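Local atomic coordinates of L544 (Acanthamoeba polyphaga mimivirus, PDB entry 4AMQ), a protein that probably acts as a metal-dependent nucleotidyl transferase and may take part in transcription-coupled DNA repair in the virus. Residues A[33-38]-A[49-54]; A[71-76]-A[80-85]; A[163-168]-A[177-182]; A[295-300]-A[339-344]. All coordinates share one frame; numbering follows the deposited sequence.

How the contacts relate
Contacts 1, 2 and 3 follow one another along the nucleotidyltransferase domain, and all three reach the same mixed sheet. Contact 1 uses strand 51-54 at one margin, contact 2 the end of the neighbouring strand 66-72, and contact 3 strand 164-167 at the other margin. Contacts 1 and 2 touch, their centres about 17 Å apart, and the backbone of Lys-50 probably hydrogen-bonds to that of Asn-72. Contact 3 lies about 30 Å from contact 1, centre to centre. Contact 4 comes last, within the helical domain, its nearest atoms about 12 Å from contact 3. Together they sample the sheet that carries manganese-binding Asp-66, Asp-68 and Asp-213, and the helical domain that follows it.

Contact 1: residues A[33-38]-A[49-54]; sequences YIKNKI and DKYQIK
Tyr-51, where the edge strand begins, sends its hydroxyl to the side chain of Lys-35 on the facing helix. The phenol oxygen OH lies 3.9 Å from Lys-35 CG, a van der Waals approach to the first methylene beyond CB and not to the ammonium. Tyr-51 holds CG between its backbone N and carbonyl carbon (chi1 81°), which carries the ring across the gap to the helix. Two residues on, Ile-53 again sends its side chain to the helix. Its CG1 sits at the edge of the Tyr-51 ring, in the ring plane, 4.0 Å from Tyr-51 CE1, so the two strand residues also touch each other. Beyond it, the extended end of the isoleucine (chi2 -180°) brings CD1 to 3.8 Å from Lys-35 CE.

Both lie against the aliphatic length of one lysine, the tyrosine with its hydroxyl oxygen near CG and the isoleucine with a methyl near CE. The charge is dealt with separately: Lys-35 NZ forms a salt bridge with Glu-31, one helical turn earlier.

The contact lies beside the manganese site of Asp-66 and Asp-68, the Ile-53 side chain about 9 Å from a bound manganese ion without touching it. Helix 28-42 packs here against one margin of the mixed sheet, where 51-54 runs antiparallel to strand 66-72. Tyr-51 also rests on Leu-39 and Ile-69, while Ile-53 reaches Arg-58 of helix 55-58.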
# COMPACT_ATOMS: atom_id res chain seq x y z
N TYR A 33 7.73 -8.29 -19.49
CA TYR A 33 6.65 -7.41 -19.92
C TYR A 33 6.63 -6.14 -19.07
O TYR A 33 6.49 -5.04 -19.60
CB TYR A 33 5.30 -8.12 -19.83
CG TYR A 33 4.12 -7.21 -20.12
CD1 TYR A 33 3.78 -6.89 -21.43
CD2 TYR A 33 3.35 -6.68 -19.09
CE1 TYR A 33 2.70 -6.06 -21.70
CE2 TYR A 33 2.28 -5.85 -19.36
CZ TYR A 33 1.96 -5.55 -20.67
OH TYR A 33 0.88 -4.72 -20.93
N ILE A 34 6.78 -6.30 -17.76
CA ILE A 34 6.81 -5.17 -16.84
C ILE A 34 7.99 -4.25 -17.14
O ILE A 34 7.82 -3.04 -17.29
CB ILE A 34 6.86 -5.64 -15.37
CG1 ILE A 34 5.52 -6.28 -14.97
CG2 ILE A 34 7.18 -4.48 -14.44
CD1 ILE A 34 5.49 -6.83 -13.56
N LYS A 35 9.18 -4.83 -17.23
CA LYS A 35 10.39 -4.06 -17.49
C LYS A 35 10.42 -3.43 -18.89
O LYS A 35 10.92 -2.33 -19.06
CB LYS A 35 11.63 -4.93 -17.30
CG LYS A 35 11.86 -5.37 -15.86
CD LYS A 35 13.01 -6.36 -15.80
CE LYS A 35 13.73 -6.29 -14.47
NZ LYS A 35 14.85 -7.26 -14.41
N ASN A 36 9.87 -4.13 -19.87
CA ASN A 36 9.91 -3.65 -21.25
C ASN A 36 8.76 -2.74 -21.65
O ASN A 36 8.95 -1.76 -22.37
CB ASN A 36 10.00 -4.82 -22.24
CG ASN A 36 11.33 -5.54 -22.17
OD1 ASN A 36 12.31 -5.01 -21.65
ND2 ASN A 36 11.38 -6.75 -22.72
N LYS A 37 7.55 -3.06 -21.18
CA LYS A 37 6.36 -2.36 -21.64
C LYS A 37 5.80 -1.36 -20.64
O LYS A 37 5.21 -0.35 -21.03
CB LYS A 37 5.27 -3.37 -22.03
CG LYS A 37 5.74 -4.41 -23.04
CD LYS A 37 6.36 -3.74 -24.26
CE LYS A 37 6.90 -4.76 -25.25
NZ LYS A 37 7.57 -4.09 -26.39
N ILE A 38 5.99 -1.62 -19.35
CA ILE A 38 5.43 -0.76 -18.32
C ILE A 38 6.42 0.29 -17.82
O ILE A 38 6.18 1.49 -17.96
CB ILE A 38 4.89 -1.56 -17.12
CG1 ILE A 38 3.85 -2.59 -17.60
CG2 ILE A 38 4.26 -0.63 -16.09
CD1 ILE A 38 2.70 -1.97 -18.34
N ASP A 49 20.10 1.38 -15.48
CA ASP A 49 21.12 1.66 -14.48
C ASP A 49 20.68 2.76 -13.50
O ASP A 49 21.35 2.99 -12.49
CB ASP A 49 22.44 2.03 -15.15
CG ASP A 49 22.25 2.77 -16.46
OD1 ASP A 49 21.36 3.65 -16.53
OD2 ASP A 49 22.97 2.46 -17.43
N LYS A 50 19.57 3.42 -13.80
CA LYS A 50 19.07 4.51 -12.96
C LYS A 50 17.87 4.13 -12.08
O LYS A 50 17.29 5.00 -11.42
CB LYS A 50 18.72 5.73 -13.82
CG LYS A 50 19.91 6.36 -14.53
CD LYS A 50 20.92 6.90 -13.53
CE LYS A 50 22.07 7.60 -14.24
NZ LYS A 50 22.75 6.69 -15.21
N TYR A 51 17.50 2.86 -12.08
CA TYR A 51 16.42 2.41 -11.20
C TYR A 51 16.70 1.05 -10.57
O TYR A 51 17.37 0.20 -11.17
CB TYR A 51 15.06 2.41 -11.92
CG TYR A 51 14.77 1.22 -12.81
CD1 TYR A 51 14.39 -0.01 -12.27
CD2 TYR A 51 14.83 1.32 -14.20
CE1 TYR A 51 14.11 -1.10 -13.08
CE2 TYR A 51 14.55 0.23 -15.01
CZ TYR A 51 14.19 -0.97 -14.45
OH TYR A 51 13.91 -2.05 -15.25
N GLN A 52 16.19 0.86 -9.36
CA GLN A 52 16.36 -0.41 -8.66
C GLN A 52 15.02 -0.94 -8.15
O GLN A 52 14.24 -0.20 -7.53
CB GLN A 52 17.33 -0.26 -7.49
CG GLN A 52 17.82 -1.59 -6.93
CD GLN A 52 19.29 -1.85 -7.23
OE1 GLN A 52 20.16 -1.06 -6.86
NE2 GLN A 52 19.57 -2.96 -7.91
N ILE A 53 14.76 -2.21 -8.41
CA ILE A 53 13.56 -2.87 -7.92
C ILE A 53 13.76 -3.29 -6.46
O ILE A 53 14.75 -3.93 -6.12
CB ILE A 53 13.22 -4.09 -8.77
CG1 ILE A 53 13.00 -3.67 -10.23
CG2 ILE A 53 11.99 -4.81 -8.22
CD1 ILE A 53 12.65 -4.80 -11.16
N LYS A 54 12.81 -2.92 -5.61
CA LYS A 54 12.90 -3.24 -4.19
C LYS A 54 11.75 -4.16 -3.76
O LYS A 54 10.88 -4.50 -4.56
CB LYS A 54 12.87 -1.96 -3.35
CG LYS A 54 13.95 -0.96 -3.70
CD LYS A 54 15.34 -1.49 -3.40
CE LYS A 54 16.41 -0.46 -3.74
NZ LYS A 54 17.79 -1.01 -3.60

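Contact 2: residues A[71-76]-A[80-85]; sequences NNVHPE and TNIYQR
Val-73 and Ile-82 make the apolar half of this contact, meeting methyl to methyl with Val-73 CG2 4.4 Å from Ile-82 CD1. That spacing is relaxed even for hydrocarbon groups, yet both residues are buried, because other parts of the domain close round them. Ile-82 reaches its partner with the end of its side chain: CG1 is anti to the backbone N (chi1 -171°), and a turn at chi2 of 60° directs CD1 to the valine. Val-73 also touches Val-45 and Val-216, and Ile-82 touches Val-191, so the pair belongs to a wider aliphatic cluster.

The other half is looser and more open to solvent. There the side chain of Asn-81 comes near the backbone of Glu-76, the CA atoms of Asn-81 and Glu-76 standing 9.3 Å apart. Asn-81 holds the N-cap position of the helix. Just before Glu-76 the chain turns through a cis peptide at Pro-75, which helps to swing the loop round after the strand has ended.

Residues 77-79 join the strand segment to the helix segment. Strand 66-72 pairs with 51-54 on one side and 209-217 on the other, with Asn-72 bonding to Arg-217 through its side chain. Helix 82-93 lies beside helix 187-192: Tyr-83 touches Gln-188 there, and Tyr-83 OH donates to Val-172 O, while Arg-85 NE bonds to Val-44 O.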
# COMPACT_ATOMS: atom_id res chain seq x y z
N ASN A 71 13.91 5.33 -8.23
CA ASN A 71 14.43 5.95 -9.44
C ASN A 71 15.39 7.07 -9.05
O ASN A 71 14.99 8.08 -8.48
CB ASN A 71 13.28 6.50 -10.28
CG ASN A 71 13.62 6.59 -11.77
OD1 ASN A 71 14.59 5.98 -12.24
ND2 ASN A 71 12.82 7.34 -12.51
N ASN A 72 16.68 6.87 -9.32
CA ASN A 72 17.68 7.89 -9.03
C ASN A 72 17.93 8.74 -10.27
O ASN A 72 18.59 8.31 -11.20
CB ASN A 72 18.98 7.24 -8.53
CG ASN A 72 18.81 6.58 -7.17
OD1 ASN A 72 18.26 7.17 -6.24
ND2 ASN A 72 19.28 5.34 -7.05
N VAL A 73 17.38 9.95 -10.27
CA VAL A 73 17.30 10.73 -11.50
C VAL A 73 18.25 11.93 -11.58
O VAL A 73 18.36 12.56 -12.63
CB VAL A 73 15.85 11.20 -11.78
CG1 VAL A 73 14.91 10.01 -11.78
CG2 VAL A 73 15.41 12.24 -10.75
N HIS A 74 18.93 12.24 -10.49
CA HIS A 74 19.96 13.28 -10.50
C HIS A 74 21.24 12.71 -11.09
O HIS A 74 21.59 11.56 -10.81
CB HIS A 74 20.21 13.81 -9.09
CG HIS A 74 21.03 15.06 -9.05
ND1 HIS A 74 22.40 15.05 -9.14
CD2 HIS A 74 20.67 16.36 -8.93
CE1 HIS A 74 22.86 16.29 -9.08
NE2 HIS A 74 21.82 17.10 -8.95
N PRO A 75 21.97 13.51 -11.89
CA PRO A 75 21.70 14.92 -12.20
C PRO A 75 20.78 15.09 -13.41
O PRO A 75 20.38 16.22 -13.71
CB PRO A 75 23.09 15.46 -12.53
CG PRO A 75 23.76 14.30 -13.18
CD PRO A 75 23.25 13.06 -12.48
N GLU A 76 20.46 14.00 -14.09
CA GLU A 76 19.57 14.05 -15.25
C GLU A 76 18.37 14.95 -14.96
O GLU A 76 17.99 15.77 -15.79
CB GLU A 76 19.12 12.64 -15.63
CG GLU A 76 18.44 12.55 -16.99
CD GLU A 76 18.45 11.13 -17.54
OE1 GLU A 76 19.26 10.31 -17.06
OE2 GLU A 76 17.64 10.84 -18.44
N THR A 80 15.01 22.08 -10.79
CA THR A 80 14.59 23.08 -11.77
C THR A 80 13.77 22.52 -12.93
O THR A 80 13.17 23.28 -13.69
CB THR A 80 15.81 23.84 -12.35
OG1 THR A 80 16.65 22.93 -13.06
CG2 THR A 80 16.61 24.49 -11.23
N ASN A 81 13.73 21.20 -13.07
CA ASN A 81 13.04 20.60 -14.21
C ASN A 81 12.25 19.33 -13.89
O ASN A 81 11.66 18.72 -14.79
CB ASN A 81 14.04 20.30 -15.33
CG ASN A 81 15.14 19.36 -14.89
OD1 ASN A 81 15.11 18.83 -13.78
ND2 ASN A 81 16.12 19.14 -15.77
N ILE A 82 12.23 18.92 -12.63
CA ILE A 82 11.54 17.69 -12.25
C ILE A 82 10.02 17.86 -12.36
O ILE A 82 9.31 16.91 -12.68
CB ILE A 82 11.91 17.23 -10.82
CG1 ILE A 82 11.34 15.84 -10.55
CG2 ILE A 82 11.42 18.22 -9.79
CD1 ILE A 82 11.83 14.76 -11.49
N TYR A 83 9.53 19.06 -12.09
CA TYR A 83 8.10 19.33 -12.16
C TYR A 83 7.58 19.12 -13.57
O TYR A 83 6.59 18.42 -13.77
CB TYR A 83 7.80 20.76 -11.68
CG TYR A 83 6.38 21.20 -11.95
CD1 TYR A 83 5.31 20.58 -11.32
CD2 TYR A 83 6.11 22.23 -12.84
CE1 TYR A 83 4.01 20.98 -11.56
CE2 TYR A 83 4.81 22.64 -13.09
CZ TYR A 83 3.77 22.01 -12.45
OH TYR A 83 2.47 22.41 -12.69
N GLN A 84 8.25 19.72 -14.54
CA GLN A 84 7.81 19.64 -15.93
C GLN A 84 7.84 18.20 -16.46
O GLN A 84 7.03 17.83 -17.31
CB GLN A 84 8.65 20.56 -16.82
CG GLN A 84 8.25 20.54 -18.29
CD GLN A 84 6.81 20.95 -18.51
OE1 GLN A 84 6.29 21.84 -17.83
NE2 GLN A 84 6.15 20.30 -19.47
N ARG A 85 8.77 17.40 -15.95
CA ARG A 85 8.84 15.99 -16.33
C ARG A 85 7.67 15.18 -15.75
O ARG A 85 7.22 14.21 -16.35
CB ARG A 85 10.18 15.37 -15.91
CG ARG A 85 10.26 13.86 -16.07
CD ARG A 85 10.00 13.40 -17.50
NE ARG A 85 10.15 11.95 -17.64
CZ ARG A 85 9.69 11.24 -18.67
NH1 ARG A 85 9.04 11.85 -19.65
NH2 ARG A 85 9.87 9.93 -18.70

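Contact 3: residues A[163-168]-A[177-182]; sequences YKLRWT and KILRGG
Trp-167 and Lys-177 bring the two backbones nearest, at 7.3 Å between CA atoms, whereas Leu-165 and Leu-179 stand 8.8 Å apart; side chains therefore bridge the gap. Lys-177 does most of this work. Its CG is anti to the backbone N (chi1 180°) and the chain runs straight until a final turn at chi4, so it passes over one face of the Trp-167 indole. CB makes a CH-pi contact, 3.7 Å from the centroid of the six-membered ring of Trp-167, and CD lies 3.9 Å above the indole plane, over its centre.

The bend then delivers NZ to the backbone: Lys-177 NZ donates to Arg-166 O over 2.9 Å, coming from above the carbonyl plane, 42° out of it. The same ammonium forms a salt bridge with Glu-171, while its cation-pi attraction to the indole is at most weak. Trp-167 NE1 is held by Cys-106 O, which helps to fix the ring for the lysine to cover. Alongside, Leu-165 CD2 meets Leu-179 CD1 at 3.7 Å, the side chains crossing at about a right angle.

The arrangement is a strand-helix-strand connection between two sheets. Outermost strand 164-167 of the mixed sheet leads through helix 169-174, whose N-cap Thr-168 accepts from Glu-171 N, into the small antiparallel ladder of 176-178 and 184-186, on the periphery of the nucleotidyltransferase domain.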
# COMPACT_ATOMS: atom_id res chain seq x y z
N TYR A 163 -0.33 14.78 7.21
CA TYR A 163 1.05 15.22 7.38
C TYR A 163 1.81 15.15 6.05
O TYR A 163 2.46 16.12 5.66
CB TYR A 163 1.77 14.39 8.44
CG TYR A 163 3.24 14.72 8.59
CD1 TYR A 163 3.67 16.03 8.64
CD2 TYR A 163 4.19 13.71 8.67
CE1 TYR A 163 5.01 16.34 8.77
CE2 TYR A 163 5.54 14.01 8.81
CZ TYR A 163 5.94 15.33 8.85
OH TYR A 163 7.27 15.64 8.99
N LYS A 164 1.71 14.02 5.37
CA LYS A 164 2.34 13.86 4.06
C LYS A 164 1.42 14.36 2.95
O LYS A 164 0.28 13.92 2.84
CB LYS A 164 2.69 12.39 3.80
CG LYS A 164 3.54 11.76 4.88
CD LYS A 164 4.89 12.46 5.01
CE LYS A 164 5.79 12.17 3.82
NZ LYS A 164 7.13 12.79 3.98
N LEU A 165 1.92 15.29 2.15
CA LEU A 165 1.12 15.88 1.08
C LEU A 165 0.96 14.93 -0.11
O LEU A 165 1.92 14.64 -0.83
CB LEU A 165 1.72 17.20 0.61
CG LEU A 165 1.73 18.34 1.64
CD1 LEU A 165 2.37 19.59 1.05
CD2 LEU A 165 0.31 18.64 2.10
N ARG A 166 -0.26 14.44 -0.31
CA ARG A 166 -0.57 13.62 -1.47
C ARG A 166 -1.22 14.48 -2.54
O ARG A 166 -2.35 14.93 -2.39
CB ARG A 166 -1.50 12.46 -1.08
CG ARG A 166 -1.01 11.65 0.12
CD ARG A 166 -1.76 10.32 0.25
NE ARG A 166 -3.19 10.50 0.51
CZ ARG A 166 -4.03 9.51 0.80
NH1 ARG A 166 -3.58 8.26 0.88
NH2 ARG A 166 -5.31 9.76 1.02
N TRP A 167 -0.48 14.73 -3.62
CA TRP A 167 -0.99 15.54 -4.72
C TRP A 167 -1.74 14.68 -5.73
O TRP A 167 -1.25 13.62 -6.13
CB TRP A 167 0.16 16.28 -5.41
CG TRP A 167 0.90 17.24 -4.51
CD1 TRP A 167 1.68 16.92 -3.44
CD2 TRP A 167 0.93 18.67 -4.62
NE1 TRP A 167 2.18 18.06 -2.86
CE2 TRP A 167 1.74 19.15 -3.57
CE3 TRP A 167 0.35 19.59 -5.50
CZ2 TRP A 167 1.98 20.51 -3.38
CZ3 TRP A 167 0.59 20.94 -5.30
CH2 TRP A 167 1.40 21.39 -4.25
N THR A 168 -2.92 15.12 -6.15
CA THR A 168 -3.62 14.48 -7.25
C THR A 168 -3.02 14.98 -8.56
O THR A 168 -2.29 15.97 -8.56
CB THR A 168 -5.13 14.79 -7.25
OG1 THR A 168 -5.33 16.20 -7.35
CG2 THR A 168 -5.79 14.27 -5.98
N LYS A 177 -2.02 23.42 -4.39
CA LYS A 177 -2.84 22.54 -3.56
C LYS A 177 -3.41 23.31 -2.37
O LYS A 177 -2.70 24.12 -1.75
CB LYS A 177 -2.01 21.35 -3.07
CG LYS A 177 -2.74 20.35 -2.19
CD LYS A 177 -1.80 19.24 -1.73
CE LYS A 177 -2.50 18.23 -0.83
NZ LYS A 177 -3.56 17.47 -1.53
N ILE A 178 -4.68 23.08 -2.05
CA ILE A 178 -5.29 23.69 -0.87
C ILE A 178 -5.29 22.70 0.29
O ILE A 178 -5.80 21.59 0.16
CB ILE A 178 -6.74 24.14 -1.13
CG1 ILE A 178 -6.86 24.87 -2.47
CG2 ILE A 178 -7.23 25.03 0.01
CD1 ILE A 178 -6.40 26.31 -2.43
N LEU A 179 -4.73 23.11 1.42
CA LEU A 179 -4.69 22.26 2.60
C LEU A 179 -5.88 22.54 3.52
O LEU A 179 -6.64 23.49 3.30
CB LEU A 179 -3.39 22.48 3.38
CG LEU A 179 -2.08 21.91 2.82
CD1 LEU A 179 -2.28 21.26 1.46
CD2 LEU A 179 -1.02 23.00 2.75
N ARG A 180 -6.05 21.71 4.54
CA ARG A 180 -7.08 21.91 5.54
C ARG A 180 -7.04 23.34 6.06
O ARG A 180 -5.96 23.93 6.20
CB ARG A 180 -6.90 20.93 6.71
CG ARG A 180 -7.16 19.47 6.37
CD ARG A 180 -8.66 19.16 6.31
NE ARG A 180 -8.92 17.75 6.02
CZ ARG A 180 -9.06 16.82 6.96
NH1 ARG A 180 -8.96 17.14 8.24
NH2 ARG A 180 -9.30 15.56 6.62
N GLY A 181 -8.21 23.90 6.35
CA GLY A 181 -8.29 25.25 6.89
C GLY A 181 -8.19 26.32 5.82
O GLY A 181 -8.35 27.51 6.11
N GLY A 182 -7.92 25.90 4.59
CA GLY A 182 -7.84 26.83 3.48
C GLY A 182 -6.43 27.32 3.17
O GLY A 182 -6.25 28.26 2.40

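Contact 4: residues A[295-300]-A[339-344]; sequences LDLDTA and IAWNTL
Trp-341 offers the six-membered part of its indole to Ala-300 and Leu-297, which meet it obliquely. Trp-341 CZ3 receives most of the contact, 4.0 Å from Ala-300 C and 4.1 Å from Leu-297 CD1. The methyl CB of Ala-300 sits 4.1 Å from Trp-341 CE3, and about as far from CZ3, so this small residue fits against the ring with both backbone and side chain. Leu-297 extends from one turn earlier, its CG anti to the backbone N (chi1 178°), and the leucine and tryptophan side chains run at about a right angle to each other.

A second flat group, the carboxylate of Asp-296, secures the start of helix 297-311. Its OD1 takes two bonds from a single residue. Thr-299 OG1 approaches on the syn lone pair at 2.7 Å, and Thr-299 N comes from above the carboxylate plane, 52° out of it, at 3.1 Å from Asp-296 OD1. This N-cap ties down the first turn, which carries Leu-297 and Ala-300.

The contact packs two helices of the helical domain, and helix 334-368 is also lined by helices 274-292 and 319-331: Tyr-286 and Val-328 touch the indole, and NE1 has weak bonds to Ser-329 OG and Ile-325 O. Dispersion thus joins the two helices, while the polar bonds named here lie away from the interface, so fit of shape probably governs the contact.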
# COMPACT_ATOMS: atom_id res chain seq x y z
N LEU A 295 -12.15 5.09 -9.01
CA LEU A 295 -12.65 3.76 -9.32
C LEU A 295 -13.93 3.85 -10.15
O LEU A 295 -14.96 4.30 -9.66
CB LEU A 295 -12.93 2.98 -8.04
CG LEU A 295 -13.24 1.48 -8.20
CD1 LEU A 295 -12.06 0.76 -8.84
CD2 LEU A 295 -13.59 0.85 -6.86
N ASP A 296 -13.86 3.45 -11.42
CA ASP A 296 -15.06 3.35 -12.23
C ASP A 296 -15.67 1.95 -12.10
O ASP A 296 -15.03 1.03 -11.58
CB ASP A 296 -14.80 3.74 -13.69
CG ASP A 296 -13.85 2.78 -14.39
OD1 ASP A 296 -13.20 1.97 -13.70
OD2 ASP A 296 -13.74 2.85 -15.63
N LEU A 297 -16.90 1.80 -12.57
CA LEU A 297 -17.62 0.54 -12.41
C LEU A 297 -16.86 -0.62 -13.03
O LEU A 297 -16.72 -1.68 -12.42
CB LEU A 297 -19.03 0.63 -13.00
CG LEU A 297 -19.87 -0.64 -12.92
CD1 LEU A 297 -19.93 -1.14 -11.49
CD2 LEU A 297 -21.27 -0.41 -13.47
N ASP A 298 -16.39 -0.42 -14.25
CA ASP A 298 -15.67 -1.46 -14.99
C ASP A 298 -14.45 -1.98 -14.23
O ASP A 298 -14.18 -3.18 -14.25
CB ASP A 298 -15.27 -0.94 -16.37
CG ASP A 298 -14.19 -1.78 -17.02
OD1 ASP A 298 -14.47 -2.94 -17.39
OD2 ASP A 298 -13.05 -1.28 -17.15
N THR A 299 -13.73 -1.10 -13.55
CA THR A 299 -12.56 -1.51 -12.79
C THR A 299 -12.99 -2.20 -11.50
O THR A 299 -12.41 -3.21 -11.11
CB THR A 299 -11.62 -0.33 -12.49
OG1 THR A 299 -11.18 0.25 -13.73
CG2 THR A 299 -10.41 -0.80 -11.69
N ALA A 300 -14.01 -1.65 -10.84
CA ALA A 300 -14.53 -2.25 -9.62
C ALA A 300 -15.01 -3.67 -9.90
O ALA A 300 -14.77 -4.58 -9.10
CB ALA A 300 -15.67 -1.41 -9.05
N ILE A 339 -20.18 1.09 -3.99
CA ILE A 339 -20.24 1.36 -2.56
C ILE A 339 -20.59 0.11 -1.74
O ILE A 339 -19.92 -0.20 -0.76
CB ILE A 339 -21.26 2.47 -2.26
CG1 ILE A 339 -20.79 3.78 -2.89
CG2 ILE A 339 -21.49 2.61 -0.76
CD1 ILE A 339 -21.88 4.85 -2.97
N ALA A 340 -21.64 -0.60 -2.15
CA ALA A 340 -22.06 -1.82 -1.46
C ALA A 340 -20.93 -2.85 -1.46
O ALA A 340 -20.68 -3.51 -0.45
CB ALA A 340 -23.31 -2.39 -2.09
N TRP A 341 -20.27 -2.99 -2.61
CA TRP A 341 -19.10 -3.85 -2.72
C TRP A 341 -18.00 -3.44 -1.74
O TRP A 341 -17.41 -4.28 -1.07
CB TRP A 341 -18.54 -3.82 -4.14
CG TRP A 341 -19.24 -4.72 -5.08
CD1 TRP A 341 -20.02 -5.80 -4.77
CD2 TRP A 341 -19.24 -4.64 -6.52
NE1 TRP A 341 -20.49 -6.39 -5.92
CE2 TRP A 341 -20.02 -5.69 -7.00
CE3 TRP A 341 -18.63 -3.75 -7.42
CZ2 TRP A 341 -20.23 -5.90 -8.36
CZ3 TRP A 341 -18.84 -3.97 -8.77
CH2 TRP A 341 -19.63 -5.03 -9.23
N ASN A 342 -17.72 -2.14 -1.68
CA ASN A 342 -16.67 -1.64 -0.81
C ASN A 342 -16.96 -2.05 0.63
O ASN A 342 -16.08 -2.53 1.34
CB ASN A 342 -16.55 -0.12 -0.94
CG ASN A 342 -15.28 0.42 -0.30
OD1 ASN A 342 -14.20 -0.16 -0.43
ND2 ASN A 342 -15.40 1.55 0.40
N THR A 343 -18.21 -1.88 1.04
CA THR A 343 -18.66 -2.27 2.37
C THR A 343 -18.45 -3.76 2.63
O THR A 343 -17.94 -4.15 3.68
CB THR A 343 -20.14 -1.91 2.58
OG1 THR A 343 -20.28 -0.48 2.62
CG2 THR A 343 -20.66 -2.50 3.88
N LEU A 344 -18.85 -4.59 1.67
CA LEU A 344 -18.71 -6.03 1.81
C LEU A 344 -17.26 -6.51 1.76
O LEU A 344 -16.91 -7.51 2.39
CB LEU A 344 -19.57 -6.76 0.77
CG LEU A 344 -21.07 -6.62 1.02
CD1 LEU A 344 -21.87 -6.99 -0.22
CD2 LEU A 344 -21.50 -7.45 2.22